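Side-chain contacts in hypothetical protein (PDB 1QYI), which is of unknown function but carries a haloacid dehalogenase (HAD)-like hydrolase region and is therefore probably a hydrolase of that superfamily: residues V142-N145 and N146-A150; E152-A155 and T156-H160. One frame throughout, in Å; residues are numbered along the deposited sequence.

Interaction 1: residues V142-N145 and N146-A150; sequences VGKN and NIYAA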
ATOM      1  N   VAL A 142       5.996  10.745 -16.858  1.00 46.66           N
ATOM      2  CA  VAL A 142       5.287   9.681 -16.165  1.00 44.57           C
ATOM      3  C   VAL A 142       6.044   8.359 -16.294  1.00 44.29           C
ATOM      4  O   VAL A 142       6.595   8.058 -17.355  1.00 44.25           O
ATOM      5  CB  VAL A 142       3.865   9.505 -16.741  1.00 43.56           C
ATOM      6  CG1 VAL A 142       3.161   8.362 -16.042  1.00 41.94           C
ATOM      7  CG2 VAL A 142       3.074  10.795 -16.588  1.00 40.63           C
ATOM      8  N   GLY A 143       6.077   7.581 -15.214  1.00 42.57           N
ATOM      9  CA  GLY A 143       6.769   6.302 -15.245  1.00 40.81           C
ATOM     10  C   GLY A 143       7.776   6.140 -14.120  1.00 40.18           C
ATOM     11  O   GLY A 143       8.737   6.906 -14.023  1.00 40.45           O
ATOM     12  N   LYS A 144       7.563   5.138 -13.273  1.00 37.59           N
ATOM     13  CA  LYS A 144       8.450   4.894 -12.146  1.00 36.24           C
ATOM     14  C   LYS A 144       9.917   5.010 -12.540  1.00 36.58           C
ATOM     15  O   LYS A 144      10.667   5.796 -11.952  1.00 35.13           O
ATOM     16  CB  LYS A 144       8.181   3.512 -11.547  1.00 34.84           C
ATOM     17  CG  LYS A 144       9.009   3.204 -10.308  1.00 32.22           C
ATOM     18  CD  LYS A 144       8.650   1.836  -9.739  1.00 31.58           C
ATOM     19  CE  LYS A 144       9.655   1.372  -8.700  1.00 29.09           C
ATOM     20  NZ  LYS A 144       9.223   0.092  -8.094  1.00 29.67           N
ATOM     21  N   ASN A 145      10.322   4.224 -13.534  1.00 37.90           N
ATOM     22  CA  ASN A 145      11.699   4.231 -14.022  1.00 38.16           C
ATOM     23  C   ASN A 145      12.182   5.656 -14.320  1.00 39.06           C
ATOM     24  O   ASN A 145      13.300   6.040 -13.958  1.00 38.61           O
ATOM     25  CB  ASN A 145      11.810   3.368 -15.286  1.00 37.96           C
ATOM     26  CG  ASN A 145      10.823   3.775 -16.372  1.00 38.83           C
ATOM     27  OD1 ASN A 145      10.943   3.349 -17.526  1.00 40.94           O
ATOM     28  ND2 ASN A 145       9.842   4.592 -16.013  1.00 36.81           N
ATOM     29  N   ASN A 146      11.316   6.433 -14.972  1.00 39.75           N
ATOM     30  CA  ASN A 146      11.593   7.823 -15.346  1.00 38.68           C
ATOM     31  C   ASN A 146      11.715   8.720 -14.120  1.00 37.36           C
ATOM     32  O   ASN A 146      12.532   9.639 -14.091  1.00 36.51           O
ATOM     33  CB  ASN A 146      10.470   8.355 -16.249  1.00 40.12           C
ATOM     34  CG  ASN A 146      10.223   7.472 -17.454  1.00 41.70           C
ATOM     35  OD1 ASN A 146      11.116   7.274 -18.276  1.00 43.41           O
ATOM     36  ND2 ASN A 146       9.007   6.935 -17.567  1.00 41.98           N
ATOM     37  N   ILE A 147      10.884   8.460 -13.116  1.00 37.13           N
ATOM     38  CA  ILE A 147      10.909   9.246 -11.888  1.00 36.80           C
ATOM     39  C   ILE A 147      12.246   9.053 -11.184  1.00 36.83           C
ATOM     40  O   ILE A 147      12.835  10.011 -10.686  1.00 38.17           O
ATOM     41  CB  ILE A 147       9.777   8.826 -10.931  1.00 36.75           C
ATOM     42  CG1 ILE A 147       8.418   9.126 -11.577  1.00 33.98           C
ATOM     43  CG2 ILE A 147       9.929   9.544  -9.589  1.00 35.42           C
ATOM     44  CD1 ILE A 147       7.238   8.557 -10.834  1.00 34.13           C
ATOM     45  N   TYR A 148      12.720   7.812 -11.139  1.00 36.54           N
ATOM     46  CA  TYR A 148      13.999   7.514 -10.502  1.00 35.97           C
ATOM     47  C   TYR A 148      15.164   8.152 -11.250  1.00 36.62           C
ATOM     48  O   TYR A 148      16.171   8.522 -10.650  1.00 35.39           O
ATOM     49  CB  TYR A 148      14.202   5.995 -10.387  1.00 34.45           C
ATOM     50  CG  TYR A 148      13.659   5.429  -9.097  1.00 33.92           C
ATOM     51  CD1 TYR A 148      12.288   5.244  -8.910  1.00 31.89           C
ATOM     52  CD2 TYR A 148      14.511   5.179  -8.018  1.00 33.42           C
ATOM     53  CE1 TYR A 148      11.778   4.833  -7.675  1.00 32.76           C
ATOM     54  CE2 TYR A 148      14.010   4.771  -6.783  1.00 34.42           C
ATOM     55  CZ  TYR A 148      12.645   4.604  -6.614  1.00 32.91           C
ATOM     56  OH  TYR A 148      12.160   4.251  -5.374  1.00 30.20           O
ATOM     57  N   ALA A 149      15.016   8.282 -12.564  1.00 38.34           N
ATOM     58  CA  ALA A 149      16.052   8.886 -13.391  1.00 39.65           C
ATOM     59  C   ALA A 149      16.145  10.386 -13.097  1.00 40.17           C
ATOM     60  O   ALA A 149      17.240  10.939 -13.012  1.00 41.05           O
ATOM     61  CB  ALA A 149      15.747   8.654 -14.874  1.00 40.02           C
ATOM     62  N   ALA A 150      14.996  11.039 -12.939  1.00 40.42           N
ATOM     63  CA  ALA A 150      14.963  12.468 -12.644  1.00 40.69           C
ATOM     64  C   ALA A 150      15.611  12.713 -11.287  1.00 41.71           C
ATOM     65  O   ALA A 150      16.402  13.644 -11.118  1.00 42.11           O
ATOM     66  CB  ALA A 150      13.524  12.968 -12.632  1.00 39.81           C
TER

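Interaction 2: residues E152-A155 and T156-H160; sequences EEFA and TTELH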
ATOM      1  N   GLU A 152      17.855  10.999  -9.842  1.00 46.69           N
ATOM      2  CA  GLU A 152      19.302  10.786  -9.943  1.00 49.03           C
ATOM      3  C   GLU A 152      20.031  11.960 -10.603  1.00 49.27           C
ATOM      4  O   GLU A 152      21.102  12.378 -10.152  1.00 49.01           O
ATOM      5  CB  GLU A 152      19.576   9.506 -10.729  1.00 50.41           C
ATOM      6  CG  GLU A 152      21.010   9.030 -10.699  1.00 52.60           C
ATOM      7  CD  GLU A 152      21.133   7.609 -11.204  1.00 56.07           C
ATOM      8  OE1 GLU A 152      20.837   7.368 -12.396  1.00 56.93           O
ATOM      9  OE2 GLU A 152      21.507   6.721 -10.404  1.00 57.80           O
ATOM     10  N   GLU A 153      19.438  12.478 -11.674  1.00 49.32           N
ATOM     11  CA  GLU A 153      19.991  13.608 -12.407  1.00 49.69           C
ATOM     12  C   GLU A 153      19.994  14.832 -11.508  1.00 48.30           C
ATOM     13  O   GLU A 153      20.925  15.632 -11.529  1.00 49.23           O
ATOM     14  CB  GLU A 153      19.142  13.868 -13.661  1.00 51.84           C
ATOM     15  CG  GLU A 153      19.194  15.295 -14.221  1.00 56.26           C
ATOM     16  CD  GLU A 153      20.336  15.535 -15.191  1.00 59.48           C
ATOM     17  OE1 GLU A 153      21.514  15.439 -14.774  1.00 59.33           O
ATOM     18  OE2 GLU A 153      20.047  15.813 -16.382  1.00 62.32           O
ATOM     19  N   PHE A 154      18.939  14.970 -10.716  1.00 47.57           N
ATOM     20  CA  PHE A 154      18.797  16.091  -9.798  1.00 46.47           C
ATOM     21  C   PHE A 154      19.908  16.074  -8.759  1.00 46.89           C
ATOM     22  O   PHE A 154      20.492  17.111  -8.442  1.00 46.95           O
ATOM     23  CB  PHE A 154      17.447  16.003  -9.096  1.00 46.35           C
ATOM     24  CG  PHE A 154      17.126  17.182  -8.235  1.00 45.26           C
ATOM     25  CD1 PHE A 154      16.800  18.406  -8.807  1.00 45.35           C
ATOM     26  CD2 PHE A 154      17.135  17.068  -6.850  1.00 45.37           C
ATOM     27  CE1 PHE A 154      16.482  19.500  -8.011  1.00 44.50           C
ATOM     28  CE2 PHE A 154      16.819  18.155  -6.044  1.00 44.98           C
ATOM     29  CZ  PHE A 154      16.492  19.373  -6.626  1.00 45.33           C
ATOM     30  N   ALA A 155      20.192  14.893  -8.222  1.00 47.33           N
ATOM     31  CA  ALA A 155      21.231  14.747  -7.216  1.00 47.47           C
ATOM     32  C   ALA A 155      22.616  15.067  -7.778  1.00 47.74           C
ATOM     33  O   ALA A 155      23.415  15.720  -7.108  1.00 47.56           O
ATOM     34  CB  ALA A 155      21.200  13.337  -6.646  1.00 48.35           C
ATOM     35  N   THR A 156      22.900  14.622  -9.004  1.00 47.77           N
ATOM     36  CA  THR A 156      24.210  14.883  -9.618  1.00 47.76           C
ATOM     37  C   THR A 156      24.423  16.366  -9.919  1.00 47.81           C
ATOM     38  O   THR A 156      25.490  16.913  -9.629  1.00 47.14           O
ATOM     39  CB  THR A 156      24.416  14.099 -10.944  1.00 47.10           C
ATOM     40  OG1 THR A 156      23.567  14.644 -11.957  1.00 46.04           O
ATOM     41  CG2 THR A 156      24.111  12.621 -10.756  1.00 46.13           C
ATOM     42  N   THR A 157      23.410  17.014 -10.494  1.00 48.05           N
ATOM     43  CA  THR A 157      23.508  18.436 -10.827  1.00 48.88           C
ATOM     44  C   THR A 157      23.513  19.323  -9.571  1.00 49.30           C
ATOM     45  O   THR A 157      24.254  20.306  -9.498  1.00 51.20           O
ATOM     46  CB  THR A 157      22.357  18.894 -11.771  1.00 47.95           C
ATOM     47  OG1 THR A 157      21.093  18.679 -11.136  1.00 48.68           O
ATOM     48  CG2 THR A 157      22.396  18.118 -13.089  1.00 47.19           C
ATOM     49  N   GLU A 158      22.695  18.972  -8.583  1.00 48.36           N
ATOM     50  CA  GLU A 158      22.626  19.737  -7.343  1.00 46.87           C
ATOM     51  C   GLU A 158      23.853  19.536  -6.457  1.00 46.44           C
ATOM     52  O   GLU A 158      24.428  20.494  -5.945  1.00 46.54           O
ATOM     53  CB  GLU A 158      21.366  19.360  -6.566  1.00 46.71           C
ATOM     54  CG  GLU A 158      20.094  19.845  -7.218  1.00 45.83           C
ATOM     55  CD  GLU A 158      20.078  21.347  -7.373  1.00 45.88           C
ATOM     56  OE1 GLU A 158      20.274  22.039  -6.353  1.00 46.38           O
ATOM     57  OE2 GLU A 158      19.874  21.833  -8.508  1.00 44.71           O
ATOM     58  N   LEU A 159      24.255  18.285  -6.279  1.00 46.13           N
ATOM     59  CA  LEU A 159      25.407  17.980  -5.451  1.00 46.90           C
ATOM     60  C   LEU A 159      26.730  18.050  -6.208  1.00 47.86           C
ATOM     61  O   LEU A 159      27.791  17.784  -5.643  1.00 47.46           O
ATOM     62  CB  LEU A 159      25.223  16.602  -4.820  1.00 46.37           C
ATOM     63  CG  LEU A 159      24.416  16.584  -3.516  1.00 45.77           C
ATOM     64  CD1 LEU A 159      23.232  17.541  -3.579  1.00 45.76           C
ATOM     65  CD2 LEU A 159      23.955  15.161  -3.258  1.00 44.68           C
ATOM     66  N   HIS A 160      26.660  18.435  -7.479  1.00 50.17           N
ATOM     67  CA  HIS A 160      27.840  18.552  -8.337  1.00 52.19           C
ATOM     68  C   HIS A 160      28.708  17.305  -8.316  1.00 51.98           C
ATOM     69  O   HIS A 160      29.931  17.387  -8.215  1.00 51.93           O
ATOM     70  CB  HIS A 160      28.680  19.774  -7.941  1.00 54.30           C
ATOM     71  CG  HIS A 160      28.063  21.080  -8.347  1.00 56.69           C
ATOM     72  ND1 HIS A 160      27.916  21.453  -9.660  1.00 57.20           N
ATOM     73  CD2 HIS A 160      27.509  22.066  -7.601  1.00 58.37           C
ATOM     74  CE1 HIS A 160      27.288  22.619  -9.714  1.00 58.74           C
ATOM     75  NE2 HIS A 160      27.031  23.010  -8.483  1.00 59.34           N
TER

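Interaction 1: residues V142-N145 and N146-A150
Asn146, in the first turn of helix 144-158, reaches back to the residue before the N-cap and sets its ND2 2.7 Å from Val142 O, a weak hydrogen bond because the N-H...O angle is only 121°. CG of Asn146 lies beside its own backbone N, chi1 -54°, which turns the amide toward the start of the helix. Gly143 occupies the N-cap position and opens the main-chain pattern: its O accepts from Ile147 N at 2.8 Å, and its backbone is hydrogen-bonded to Leu72. Lys144 O takes Tyr148 N at 3.0 Å, with an N-H...O angle of 161°, and Asn145 O takes Ala149 N at 3.1 Å. Lys144 O also faces the edge of the Tyr148 ring, 3.5 Å from CD1. Beside that ring the extended lysine chain runs the same way, Lys144 CG within 4.1 Å of Tyr148 CD1. Their polar ends converge on Asp79, whose carboxylate forms a salt bridge with Lys144 NZ and a weak hydrogen bond with Tyr148 OH. Asp79 belongs to helix 77-93, and Ile83 of the same helix touches both Ile147 and Tyr148, so the N-terminal end of helix 144-158 meets it through a salt bridge and apolar side chains.

Interaction 2: residues E152-A155 and T156-H160
One face of the Phe154 ring is covered by Glu158 CG, a CH-pi contact one helical turn on, with the carbon 3.6 Å from the ring centroid and 10° off the normal. The Glu158 chain is bent at chi2, and its carboxylate plane is turned 20° from that of the ring. Glu158 OE1 is engaged by Lys94 in a salt bridge, while the Phe154 ring also meets Phe136 edge-to-face. Thr157 O sits 3.8 Å above the plane of the His160 ring, over its centre. Glu153 O accepts two hydrogen bonds from the same face of its carbonyl plane: Thr157 N at 3.0 Å and Thr156 OG1 at 2.9 Å. Thr156 places OG1 between its backbone N and carbonyl carbon, chi1 70°, which turns the hydroxyl back onto the preceding turn. Thr157 OG1 lies 3.1 Å from Glu153 O and 3.2 Å from Phe154 O; its single proton could go to either. Thr157 CG2 rests 3.3 Å from Glu153 OE1. Near the helix end Leu159 N donates to Ala155 O at 2.8 Å, and His160 leaves the helix with positive phi. Ile90 of helix 77-93 packs against Phe154, Ala155 and Leu159, and Leu93 adds to the cover of Leu159.

Overall arrangement
Both contacts belong to helix 144-158, interaction 1 at its N-terminal end and interaction 2 at its C-terminal end, with centres 15 Å apart. Each is partly buried, and in each the buried residues turn to helix 77-93 while others remain exposed: Ile147 and Tyr148 meet it in 142-150, Ala155 and Leu159 in 152-160. The polar chemistry differs with place. At the start, a side-chain amide reaches weakly to the carbonyl just before the N-cap residue, and a lysine pairs with an aspartate of helix 77-93; at the end, threonine hydroxyls turn back to carbonyls, and a glutamate that pairs with a lysine also packs on an aromatic face. Interaction 2 lies farther from the centre of the chain.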